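Local coordinates for putative periplasmic protein (Salmonella enterica subsp. enterica serovar Typhimurium, PDB 4J32) that binds the peptidoglycan hydrolase Tae4 of the type VI secretion system as its periplasmic immunity partner Tai4, probably protecting the cell that makes the toxin, at residues E2-T5 with T6-S9; Y8-S11 with E12-K15; S50-I53 with Y54-I57; I60-K63 with Y64-L67; F77-M80 with K81-F85. One frame throughout, in Å; residues are numbered along the deposited sequence. Where two conformers were deposited one is given.

Contact 1: E2-T5 with T6-S9; sequences EALT and TQYS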
loop_
_atom_site.group_PDB
_atom_site.type_symbol
_atom_site.label_atom_id
_atom_site.label_comp_id
_atom_site.label_asym_id
_atom_site.label_seq_id
_atom_site.Cartn_x
_atom_site.Cartn_y
_atom_site.Cartn_z
ATOM N N GLU B 2 -6.162 12.790 -14.363
ATOM C CA GLU B 2 -5.140 13.329 -13.444
ATOM C C GLU B 2 -5.495 12.876 -12.028
ATOM O O GLU B 2 -6.667 12.938 -11.646
ATOM C CB GLU B 2 -5.042 14.857 -13.501
ATOM C CG GLU B 2 -3.863 15.393 -12.685
ATOM C CD GLU B 2 -3.664 16.893 -12.791
ATOM O OE1 GLU B 2 -3.298 17.497 -11.762
ATOM O OE2 GLU B 2 -3.851 17.467 -13.886
ATOM N N ALA B 3 -4.503 12.421 -11.254
ATOM C CA ALA B 3 -4.719 12.023 -9.861
ATOM C C ALA B 3 -5.024 13.232 -8.990
ATOM O O ALA B 3 -4.982 14.381 -9.457
ATOM C CB ALA B 3 -3.504 11.279 -9.316
ATOM N N LEU B 4 -5.333 12.978 -7.722
ATOM C CA LEU B 4 -5.703 14.045 -6.791
ATOM C C LEU B 4 -4.524 14.770 -6.162
ATOM O O LEU B 4 -4.713 15.560 -5.230
ATOM C CB LEU B 4 -6.607 13.497 -5.687
ATOM C CG LEU B 4 -7.885 12.831 -6.194
ATOM C CD1 LEU B 4 -8.681 12.250 -4.998
ATOM C CD2 LEU B 4 -8.746 13.746 -7.072
ATOM N N THR B 5 -3.313 14.505 -6.666
ATOM C CA THR B 5 -2.078 14.931 -6.005
ATOM C C THR B 5 -2.059 16.416 -5.596
ATOM O O THR B 5 -1.602 16.739 -4.506
ATOM C CB THR B 5 -0.859 14.586 -6.896
ATOM O OG1 THR B 5 -1.083 13.288 -7.490
ATOM C CG2 THR B 5 0.448 14.542 -6.070
ATOM N N THR B 6 -2.571 17.286 -6.463
ATOM C CA THR B 6 -2.549 18.741 -6.224
ATOM C C THR B 6 -3.546 19.227 -5.171
ATOM O O THR B 6 -3.508 20.407 -4.771
ATOM C CB THR B 6 -2.838 19.537 -7.503
ATOM O OG1 THR B 6 -4.107 19.140 -8.030
ATOM C CG2 THR B 6 -1.721 19.314 -8.533
ATOM N N GLN B 7 -4.407 18.334 -4.713
ATOM C CA GLN B 7 -5.462 18.716 -3.781
ATOM C C GLN B 7 -5.062 18.540 -2.312
ATOM O O GLN B 7 -5.733 19.081 -1.413
ATOM C CB GLN B 7 -6.761 17.970 -4.113
ATOM C CG GLN B 7 -7.403 18.445 -5.423
ATOM C CD GLN B 7 -8.581 17.591 -5.873
ATOM O OE1 GLN B 7 -9.412 17.163 -5.066
ATOM N NE2 GLN B 7 -8.659 17.342 -7.173
ATOM N N TYR B 8 -3.974 17.815 -2.080
ATOM C CA TYR B 8 -3.521 17.511 -0.722
ATOM C C TYR B 8 -2.838 18.705 -0.050
ATOM O O TYR B 8 -2.085 19.452 -0.689
ATOM C CB TYR B 8 -2.580 16.296 -0.726
ATOM C CG TYR B 8 -3.299 15.023 -1.141
ATOM C CD1 TYR B 8 -4.280 14.460 -0.320
ATOM C CD2 TYR B 8 -2.967 14.376 -2.341
ATOM C CE1 TYR B 8 -4.966 13.287 -0.699
ATOM C CE2 TYR B 8 -3.645 13.194 -2.738
ATOM C CZ TYR B 8 -4.630 12.667 -1.905
ATOM O OH TYR B 8 -5.292 11.518 -2.285
ATOM N N SER B 9 -3.108 18.854 1.249
ATOM C CA SER B 9 -2.405 19.830 2.078
ATOM C C SER B 9 -0.957 19.354 2.283
ATOM O O SER B 9 -0.619 18.201 1.996
ATOM C CB SER B 9 -3.095 19.937 3.441
ATOM O OG SER B 9 -2.857 18.759 4.219
HETATM O O HOH W 1 -2.820 16.235 -9.390
HETATM O O HOH W 2 -4.501 19.644 -10.770
HETATM O O HOH W 3 -6.181 16.927 -8.682
HETATM O O HOH W 4 -0.768 19.041 -3.103
#

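Contact 2: Y8-S11 with E12-K15; sequences YSQS and ELLK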
loop_
_atom_site.group_PDB
_atom_site.type_symbol
_atom_site.label_atom_id
_atom_site.label_comp_id
_atom_site.label_asym_id
_atom_site.label_seq_id
_atom_site.Cartn_x
_atom_site.Cartn_y
_atom_site.Cartn_z
ATOM N N TYR B 8 -3.974 17.815 -2.080
ATOM C CA TYR B 8 -3.521 17.511 -0.722
ATOM C C TYR B 8 -2.838 18.705 -0.050
ATOM O O TYR B 8 -2.085 19.452 -0.689
ATOM C CB TYR B 8 -2.580 16.296 -0.726
ATOM C CG TYR B 8 -3.299 15.023 -1.141
ATOM C CD1 TYR B 8 -4.280 14.460 -0.320
ATOM C CD2 TYR B 8 -2.967 14.376 -2.341
ATOM C CE1 TYR B 8 -4.966 13.287 -0.699
ATOM C CE2 TYR B 8 -3.645 13.194 -2.738
ATOM C CZ TYR B 8 -4.630 12.667 -1.905
ATOM O OH TYR B 8 -5.292 11.518 -2.285
ATOM N N SER B 9 -3.108 18.854 1.249
ATOM C CA SER B 9 -2.405 19.830 2.078
ATOM C C SER B 9 -0.957 19.354 2.283
ATOM O O SER B 9 -0.619 18.201 1.996
ATOM C CB SER B 9 -3.095 19.937 3.441
ATOM O OG SER B 9 -2.857 18.759 4.219
ATOM N N GLN B 10 -0.106 20.240 2.796
ATOM C CA GLN B 10 1.297 19.856 3.048
ATOM C C GLN B 10 1.430 18.669 4.008
ATOM O O GLN B 10 2.231 17.757 3.778
ATOM C CB GLN B 10 2.093 21.053 3.558
ATOM C CG GLN B 10 2.280 22.144 2.492
ATOM C CD GLN B 10 3.247 21.670 1.409
ATOM O OE1 GLN B 10 4.417 21.412 1.691
ATOM N NE2 GLN B 10 2.749 21.534 0.175
ATOM N N SER B 11 0.667 18.680 5.098
ATOM C CA SER B 11 0.704 17.540 6.028
ATOM C C SER B 11 0.195 16.237 5.385
ATOM O O SER B 11 0.786 15.155 5.587
ATOM C CB SER B 11 -0.052 17.850 7.319
ATOM O OG SER B 11 -1.445 17.943 7.089
ATOM N N GLU B 12 -0.877 16.336 4.594
ATOM C CA GLU B 12 -1.434 15.194 3.876
ATOM C C GLU B 12 -0.426 14.647 2.873
ATOM O O GLU B 12 -0.265 13.428 2.746
ATOM C CB GLU B 12 -2.715 15.617 3.128
ATOM C CG GLU B 12 -3.919 15.787 4.049
ATOM C CD GLU B 12 -5.153 16.427 3.384
ATOM O OE1 GLU B 12 -5.060 17.104 2.331
ATOM O OE2 GLU B 12 -6.251 16.241 3.953
ATOM N N LEU B 13 0.284 15.530 2.181
ATOM C CA LEU B 13 1.339 15.057 1.246
ATOM C C LEU B 13 2.399 14.236 1.985
ATOM O O LEU B 13 2.872 13.215 1.484
ATOM C CB LEU B 13 2.015 16.221 0.511
ATOM C CG LEU B 13 1.224 17.007 -0.533
ATOM C CD1 LEU B 13 2.005 18.261 -0.932
ATOM C CD2 LEU B 13 0.939 16.136 -1.773
ATOM N N LEU B 14 2.791 14.693 3.167
ATOM C CA LEU B 14 3.860 14.012 3.923
ATOM C C LEU B 14 3.388 12.649 4.435
ATOM O O LEU B 14 4.147 11.682 4.425
ATOM C CB LEU B 14 4.351 14.889 5.081
ATOM C CG LEU B 14 5.165 16.106 4.599
ATOM C CD1 LEU B 14 5.317 17.127 5.735
ATOM C CD2 LEU B 14 6.523 15.673 4.083
ATOM N N LYS B 15 2.141 12.581 4.869
ATOM C CA LYS B 15 1.543 11.304 5.265
ATOM C C LYS B 15 1.401 10.372 4.044
ATOM O O LYS B 15 1.660 9.182 4.142
ATOM C CB LYS B 15 0.194 11.543 5.943
ATOM C CG LYS B 15 0.329 12.213 7.329
ATOM C CD LYS B 15 -0.981 12.847 7.791
ATOM C CE LYS B 15 -0.785 13.577 9.141
ATOM N NZ LYS B 15 -2.063 14.109 9.688
HETATM O O HOH W 5 -2.806 15.734 7.566
#

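Contact 3: S50-I53 with Y54-I57; sequences SVEI and YHEI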
loop_
_atom_site.group_PDB
_atom_site.type_symbol
_atom_site.label_atom_id
_atom_site.label_comp_id
_atom_site.label_asym_id
_atom_site.label_seq_id
_atom_site.Cartn_x
_atom_site.Cartn_y
_atom_site.Cartn_z
ATOM N N SER B 50 12.340 20.427 3.052
ATOM C CA SER B 50 13.682 19.977 2.685
ATOM C C SER B 50 13.742 18.458 2.699
ATOM O O SER B 50 12.920 17.789 3.343
ATOM C CB SER B 50 14.710 20.508 3.690
ATOM O OG SER B 50 14.769 21.933 3.645
ATOM N N VAL B 51 14.735 17.913 2.010
ATOM C CA VAL B 51 14.781 16.458 1.819
ATOM C C VAL B 51 14.975 15.691 3.139
ATOM O O VAL B 51 14.535 14.544 3.273
ATOM C CB VAL B 51 15.868 16.063 0.774
ATOM C CG1 VAL B 51 17.321 16.176 1.368
ATOM C CG2 VAL B 51 15.568 14.689 0.174
ATOM N N GLU B 52 15.610 16.320 4.121
ATOM C CA GLU B 52 15.866 15.610 5.379
ATOM C C GLU B 52 14.575 15.203 6.095
ATOM O O GLU B 52 14.611 14.265 6.875
ATOM C CB GLU B 52 16.768 16.410 6.329
ATOM C CG GLU B 52 18.242 16.513 5.893
ATOM C CD GLU B 52 18.483 17.563 4.823
ATOM O OE1 GLU B 52 17.554 18.342 4.470
ATOM O OE2 GLU B 52 19.628 17.630 4.334
ATOM N N ILE B 53 13.452 15.888 5.869
ATOM C CA ILE B 53 12.222 15.404 6.535
ATOM C C ILE B 53 11.798 14.046 5.990
ATOM O O ILE B 53 11.322 13.193 6.727
ATOM C CB ILE B 53 11.057 16.430 6.569
ATOM C CG1 ILE B 53 10.150 16.124 7.793
ATOM C CG2 ILE B 53 10.307 16.491 5.222
ATOM C CD1 ILE B 53 9.033 17.179 8.030
ATOM N N TYR B 54 12.011 13.837 4.696
ATOM C CA TYR B 54 11.719 12.531 4.103
ATOM C C TYR B 54 12.707 11.454 4.584
ATOM O O TYR B 54 12.308 10.300 4.803
ATOM C CB TYR B 54 11.724 12.634 2.571
ATOM C CG TYR B 54 10.810 13.721 2.068
ATOM C CD1 TYR B 54 9.462 13.451 1.793
ATOM C CD2 TYR B 54 11.298 15.019 1.849
ATOM C CE1 TYR B 54 8.603 14.446 1.315
ATOM C CE2 TYR B 54 10.440 16.040 1.376
ATOM C CZ TYR B 54 9.116 15.739 1.106
ATOM O OH TYR B 54 8.272 16.717 0.639
ATOM N N HIS B 55 13.974 11.836 4.751
ATOM C CA HIS B 55 14.979 10.947 5.345
ATOM C C HIS B 55 14.562 10.534 6.762
ATOM O O HIS B 55 14.769 9.383 7.163
ATOM C CB HIS B 55 16.373 11.598 5.421
ATOM C CG HIS B 55 16.962 11.978 4.099
ATOM N ND1 HIS B 55 18.136 12.702 4.001
ATOM C CD2 HIS B 55 16.537 11.771 2.827
ATOM C CE1 HIS B 55 18.413 12.908 2.725
ATOM N NE2 HIS B 55 17.456 12.364 1.993
ATOM N N GLU B 56 14.002 11.475 7.528
ATOM C CA GLU B 56 13.555 11.141 8.891
ATOM C C GLU B 56 12.288 10.259 8.886
ATOM O O GLU B 56 12.153 9.358 9.709
ATOM C CB GLU B 56 13.301 12.413 9.704
ATOM C CG GLU B 56 13.187 12.151 11.228
ATOM C CD GLU B 56 14.413 11.515 11.883
ATOM O OE1 GLU B 56 15.522 11.436 11.283
ATOM O OE2 GLU B 56 14.277 11.104 13.066
ATOM N N ILE B 57 11.354 10.546 7.990
ATOM C CA ILE B 57 10.193 9.664 7.786
ATOM C C ILE B 57 10.673 8.232 7.479
ATOM O O ILE B 57 10.174 7.258 8.056
ATOM C CB ILE B 57 9.256 10.187 6.690
ATOM C CG1 ILE B 57 8.631 11.506 7.159
ATOM C CG2 ILE B 57 8.136 9.150 6.387
ATOM C CD1 ILE B 57 7.809 12.291 6.080
#

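Contact 4: I60-K63 with Y64-L67; sequences IAKK and YSGL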
loop_
_atom_site.group_PDB
_atom_site.type_symbol
_atom_site.label_atom_id
_atom_site.label_comp_id
_atom_site.label_asym_id
_atom_site.label_seq_id
_atom_site.Cartn_x
_atom_site.Cartn_y
_atom_site.Cartn_z
ATOM N N ILE B 60 11.844 6.323 10.558
ATOM C CA ILE B 60 10.715 5.757 11.319
ATOM C C ILE B 60 10.126 4.562 10.580
ATOM O O ILE B 60 9.825 3.539 11.201
ATOM C CB ILE B 60 9.628 6.816 11.656
ATOM C CG1 ILE B 60 10.277 8.016 12.359
ATOM C CG2 ILE B 60 8.493 6.194 12.511
ATOM C CD1 ILE B 60 9.329 9.252 12.507
ATOM N N ALA B 61 10.002 4.687 9.254
ATOM C CA ALA B 61 9.467 3.606 8.429
ATOM C C ALA B 61 10.277 2.333 8.644
ATOM O O ALA B 61 9.699 1.239 8.701
ATOM C CB ALA B 61 9.461 3.990 6.950
ATOM N N LYS B 62 11.597 2.482 8.772
ATOM C CA LYS B 62 12.460 1.314 8.920
ATOM C C LYS B 62 12.235 0.580 10.249
ATOM O O LYS B 62 12.540 -0.614 10.354
ATOM C CB LYS B 62 13.934 1.677 8.673
ATOM C CG LYS B 62 14.249 1.983 7.192
ATOM C CD LYS B 62 15.656 2.535 7.018
ATOM C CE LYS B 62 16.067 2.788 5.562
ATOM N NZ LYS B 62 15.220 2.093 4.554
ATOM N N LYS B 63 11.660 1.262 11.245
ATOM C CA LYS B 63 11.331 0.627 12.530
ATOM C C LYS B 63 10.153 -0.346 12.337
ATOM O O LYS B 63 9.958 -1.250 13.150
ATOM C CB LYS B 63 10.948 1.662 13.590
ATOM C CG LYS B 63 12.097 2.589 14.012
ATOM C CD LYS B 63 11.580 3.734 14.873
ATOM C CE LYS B 63 12.725 4.694 15.198
ATOM N NZ LYS B 63 12.447 5.411 16.469
ATOM N N TYR B 64 9.376 -0.138 11.275
ATOM C CA TYR B 64 8.207 -0.977 10.964
ATOM C C TYR B 64 8.551 -1.979 9.872
ATOM O O TYR B 64 8.108 -3.115 9.930
ATOM C CB TYR B 64 6.997 -0.114 10.522
ATOM C CG TYR B 64 6.375 0.584 11.714
ATOM C CD1 TYR B 64 5.303 -0.004 12.406
ATOM C CD2 TYR B 64 6.894 1.814 12.183
ATOM C CE1 TYR B 64 4.759 0.610 13.553
ATOM C CE2 TYR B 64 6.349 2.442 13.315
ATOM C CZ TYR B 64 5.280 1.834 13.992
ATOM O OH TYR B 64 4.744 2.427 15.123
ATOM N N SER B 65 9.342 -1.547 8.881
ATOM C CA SER B 65 9.612 -2.392 7.717
ATOM C C SER B 65 10.455 -3.604 8.117
ATOM O O SER B 65 10.392 -4.643 7.452
ATOM C CB SER B 65 10.265 -1.600 6.566
ATOM O OG SER B 65 11.530 -1.100 6.954
ATOM N N GLY B 66 11.201 -3.479 9.215
ATOM C CA GLY B 66 12.076 -4.546 9.719
ATOM C C GLY B 66 11.403 -5.496 10.703
ATOM O O GLY B 66 12.017 -6.464 11.167
ATOM N N LEU B 67 10.158 -5.201 11.057
ATOM C CA LEU B 67 9.399 -6.069 11.976
ATOM C C LEU B 67 9.104 -7.421 11.335
ATOM O O LEU B 67 9.009 -7.540 10.101
ATOM C CB LEU B 67 8.087 -5.395 12.411
ATOM C CG LEU B 67 8.163 -4.096 13.248
ATOM C CD1 LEU B 67 6.778 -3.500 13.478
ATOM C CD2 LEU B 67 8.866 -4.327 14.563
#

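Contact 5: F77-M80 with K81-F85; sequences FNTM and KCIDF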
loop_
_atom_site.group_PDB
_atom_site.type_symbol
_atom_site.label_atom_id
_atom_site.label_comp_id
_atom_site.label_asym_id
_atom_site.label_seq_id
_atom_site.Cartn_x
_atom_site.Cartn_y
_atom_site.Cartn_z
ATOM N N PHE B 77 2.678 -10.481 6.163
ATOM C CA PHE B 77 1.943 -9.246 6.537
ATOM C C PHE B 77 2.740 -7.929 6.303
ATOM O O PHE B 77 2.707 -7.009 7.134
ATOM C CB PHE B 77 1.449 -9.359 7.993
ATOM C CG PHE B 77 0.448 -10.476 8.197
ATOM C CD1 PHE B 77 -0.887 -10.306 7.817
ATOM C CD2 PHE B 77 0.838 -11.686 8.774
ATOM C CE1 PHE B 77 -1.821 -11.342 8.017
ATOM C CE2 PHE B 77 -0.099 -12.727 8.973
ATOM C CZ PHE B 77 -1.424 -12.543 8.585
ATOM N N ASN B 78 3.436 -7.842 5.158
ATOM C CA ASN B 78 4.230 -6.664 4.829
ATOM C C ASN B 78 3.342 -5.420 4.745
ATOM O O ASN B 78 3.704 -4.370 5.263
ATOM C CB ASN B 78 4.991 -6.888 3.515
ATOM C CG ASN B 78 6.123 -7.868 3.684
ATOM O OD1 ASN B 78 6.839 -7.806 4.682
ATOM N ND2 ASN B 78 6.288 -8.780 2.732
ATOM N N THR B 79 2.172 -5.577 4.130
ATOM C CA THR B 79 1.243 -4.449 3.935
ATOM C C THR B 79 0.885 -3.896 5.321
ATOM O O THR B 79 0.799 -2.689 5.522
ATOM C CB THR B 79 -0.048 -4.909 3.228
ATOM O OG1 THR B 79 0.263 -5.569 1.991
ATOM C CG2 THR B 79 -0.998 -3.698 2.913
ATOM N N MET B 80 0.673 -4.806 6.272
ATOM C CA MET B 80 0.293 -4.441 7.641
ATOM C C MET B 80 1.340 -3.596 8.368
ATOM O O MET B 80 1.001 -2.738 9.223
ATOM C CB MET B 80 0.029 -5.711 8.451
ATOM C CG MET B 80 -0.612 -5.429 9.772
ATOM S SD MET B 80 -1.028 -6.953 10.665
ATOM C CE MET B 80 -2.558 -7.400 9.832
ATOM N N LYS B 81 2.617 -3.869 8.098
ATOM C CA LYS B 81 3.703 -3.088 8.712
ATOM C C LYS B 81 3.517 -1.598 8.357
ATOM O O LYS B 81 3.669 -0.719 9.223
ATOM C CB LYS B 81 5.074 -3.612 8.249
ATOM C CG LYS B 81 5.304 -5.076 8.634
ATOM C CD LYS B 81 6.519 -5.684 7.952
ATOM C CE LYS B 81 6.479 -7.207 8.134
ATOM N NZ LYS B 81 7.683 -7.839 7.471
ATOM N N CYS B 82 3.147 -1.331 7.101
ATOM C CA CYS B 82 3.008 0.057 6.636
ATOM C C CYS B 82 1.719 0.697 7.138
ATOM O O CYS B 82 1.677 1.906 7.405
ATOM C CB CYS B 82 3.101 0.116 5.119
ATOM S SG CYS B 82 4.717 -0.365 4.563
ATOM N N ILE B 83 0.675 -0.113 7.306
ATOM C CA ILE B 83 -0.573 0.423 7.868
ATOM C C ILE B 83 -0.344 0.787 9.355
ATOM O O ILE B 83 -0.765 1.852 9.813
ATOM C CB ILE B 83 -1.776 -0.546 7.651
ATOM C CG1 ILE B 83 -2.153 -0.546 6.147
ATOM C CG2 ILE B 83 -2.997 -0.107 8.507
ATOM C CD1 ILE B 83 -3.111 -1.590 5.713
ATOM N N ASP B 84 0.361 -0.071 10.081
ATOM C CA ASP B 84 0.692 0.261 11.469
ATOM C C ASP B 84 1.582 1.517 11.491
ATOM O O ASP B 84 1.427 2.402 12.356
ATOM C CB ASP B 84 1.400 -0.915 12.158
ATOM C CG ASP B 84 0.439 -2.059 12.522
ATOM O OD1 ASP B 84 -0.810 -1.878 12.428
ATOM O OD2 ASP B 84 0.943 -3.123 12.964
ATOM N N PHE B 85 2.543 1.558 10.582
ATOM C CA PHE B 85 3.480 2.701 10.509
ATOM C C PHE B 85 2.739 4.030 10.371
ATOM O O PHE B 85 3.073 4.992 11.059
ATOM C CB PHE B 85 4.430 2.512 9.324
ATOM C CG PHE B 85 5.235 3.755 8.952
ATOM C CD1 PHE B 85 5.961 4.459 9.918
ATOM C CD2 PHE B 85 5.301 4.177 7.611
ATOM C CE1 PHE B 85 6.729 5.615 9.560
ATOM C CE2 PHE B 85 6.077 5.310 7.243
ATOM C CZ PHE B 85 6.774 6.021 8.218
#

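Contact 1: E2-T5 with T6-S9
Leu4 and Gln7 meet first through their backbones: Gln7 N donates to Leu4 O over 2.8 Å, approaching from above the carbonyl plane rather than on a lone pair. Their side chains lie across one another, with Leu4 CD2 against Gln7 NE2 at 3.6 Å in one of the two conformers of Gln7. The Tyr8 ring follows, and its CD2 corner sits 3.5 Å from Thr5 O, which lies near the ring plane at the edge. Leu4 CB meets the far end of that ring, 4.2 Å from Tyr8 CE2.

With Thr5 and Thr6 at its corners in helical conformations, Leu4 to Gln7 makes a type I beta turn ahead of helix 10-26. Ordered waters join the preceding Glu2 and Ala3 to the turn. One is held by Glu2 OE1, which accepts from it at 2.7 Å, and by Ala3 O, and itself accepts a hydrogen bond from Thr6 N. A second links Glu2 OE1 to Thr6 OG1, and a third gathers Ala3 O, Thr6 OG1 and, in that same conformer, Gln7 NE2. Glu2 reaches them because its chain is extended, with CG opposite the backbone N (chi1 -173°).

Further out, Glu2 OE1 makes a salt bridge to Arg137 of the Tae4 chain, and Thr5 OG1 bonds Ser134 O there. Tyr8 OH is held by Asp84 of the second subunit.

Contact 2: Y8-S11 with E12-K15
Ser9 and Glu12 form a capping box at the start of helix 10-26, each side chain taking a backbone N-H of the other. Ser9 N points almost straight at Glu12 OE1, 2.8 Å away with an N-H...O angle of 175°, and meets the carboxylate on its anti side, somewhat out of plane. The return bond, from Glu12 N to Ser9 OG, is longer at 3.2 Å. Ser9 can make it because its hydroxyl is tucked between backbone N and carbonyl carbon (chi1 72°), where it faces Glu12 N in the first turn.

Ser9 OG thus takes up the first-turn N-H of Glu12, while Glu12 holds the N-H of the cap residue itself, and the helix proper takes over at once: Leu13 N donates to Ser9 O at 2.8 Å, followed by Leu14 N to Gln10 O and Lys15 N to Ser11 O. A citrate, probably from the crystallisation liquor, accepts from Ser11 N at this same N-terminal end.

Glu12 OE1 also lies at the edge of the Tyr8 ring, 3.8 Å from CD1, with ring and carboxylate planes nearly perpendicular. Leu13 CD2 packs against Tyr8 CB at 3.7 Å, while Leu13 CD1 touches Gln10 NE2 at 3.5 Å. The bent Gln10 side chain carries its amide to backbone groups of Tyr46 and Lys48. Lys15 runs extended beside Ser11 O, and a water bridges its NZ, 2.8 Å away, to Ser11 OG in one of the two conformers of Ser11.

Contact 3: S50-I53 with Y54-I57
The Tyr54 ring carries the methyl CG2 of Ile53 over one face, and Val51 CA and O lie at its edge. The methyl stands 4.0 Å from the ring centroid and 22° off the normal, a CH-pi contact between sequence neighbours, displaced toward the rim. It gets there because Ile53 CG1 is opposite the backbone N (chi1 -153°), leaving CG2 in the cramped position beside both N and carbonyl carbon. Ser50 O comes close to the same ring at CD2, 3.5 Å away.

The imidazole of His55 is laid over the preceding turn, one face resting on Val51 O, which is 3.4 Å above the plane and off centre. Both Val51 methyls come from the same side as Val51 O, near the CE1-NE2 end of the ring, the nearer being CG2 at 3.5 Å from His55 NE2. That nitrogen bonds Asn47 OD1 of the Tae4 chain, and Val51 packs on the same Asn47. Val51 O meanwhile receives the regular helical bond from His55 N at 3.1 Å and a weak one from Tyr54 N. One turn on, Ile57 N donates to Ile53 O at 2.9 Å, and Ile57 CG1 lies alongside that carbonyl.

These residues form the first turns of helix 51-65. Ile53, Tyr54 and Ile57 face helix 10-26, where Tyr54 packs edge-to-face with Trp17, and Ile57 also touches Leu91 and Leu94 of helix 89-96.

Contact 4: I60-K63 with Y64-L67
Ser65 and Tyr64 both hydrogen-bond to Ala61 O, from quite different directions. Ser65 N donates in the carbonyl plane at 2.8 Å, an ordinary i to i+4 helical bond, whereas Tyr64 N comes from well above that plane at 2.9 Å. The Ser65 hydroxyl adds a weak third bond to this oxygen; with OG between backbone N and carbonyl carbon (chi1 63°), it folds back over the turn and also presses to 3.2 Å from Lys62 CA. Gly66 N to Lys62 O is weak as well, at 3.4 Å.

Among the packing contacts, the Tyr64 ring offers its edge to Ile60 O, which lies in the ring plane 3.5 Å from CD2. Leu67 swings back so that its CG meets Lys63 O at 3.4 Å.

The polar ends lead elsewhere: Lys62 NZ, in one of its two conformers, forms a salt bridge with Asp58 and Lys63 NZ with Glu90, while Tyr64 OH bonds Asp88.

Crowding of i+3 and i+4 donors on one carbonyl, followed by a stretched bond and the turn from Leu67 N to Tyr64 O, is characteristic of the C-terminal end of an alpha-helix, here helix 51-65 where Ser65 touches Leu25 and Val26 of helix 10-26.

Contact 5: F77-M80 with K81-F85
Asn78 and Lys81 run side by side, pointing the same way, and Lys81 NZ donates to Asn78 OD1 at 2.9 Å, close to the line of the amide C=O. Lys81 is fully extended beyond CG, so its methylenes lie along Asn78, CE 3.5 Å from OD1, before the ammonium arrives. In Asn78, chi1 of -72° carries the amide to the lysine's side and chi2 of -42° turns OD1 toward NZ. Leu67 O also accepts from NZ, giving this buried ammonium two oxygens that probably help to stabilise its charge.

On another side of the helix, Thr79 CG2 and Ile83 CD1 travel together and touch at 4.1 Å. Met80, with CG opposite the backbone N (chi1 -169°) and a bend at its sulfur, packs on Ala3 of the second subunit. Its carbonyl O takes the bond from Asp84 N at 2.9 Å and has Asp84 CG 3.4 Å away; that carboxylate also accepts from Leu4 N of the second subunit.

Phe77 is the N-cap of helix 78-86, with Lys81 N donating to its O at 3.3 Å. Cys82 ties this helix to helix 10-26 by its disulfide to Cys22, and Phe85 inserts between helix 10-26 and helix 51-65.

From the N terminus, contact 1 closes the turn ahead of helix 10-26, and contact 2, sharing Tyr8 and Ser9, begins that helix. None of the five encloses another; each is local and they follow in series. Leu14 of contact 2 packs on Ile53 and Tyr54 of contact 3, joining helix 10-26 to the start of helix 51-65, whose far end is contact 4. Contacts 4 and 5, joined in sequence by the long loop between helices 51-65 and 78-86, pack directly on each other: Phe85 lies on Ile60 and Ala61, and also reaches Ile57 O of contact 3. Contacts 1 and 5, about 24 Å apart between centres, both touch the second subunit.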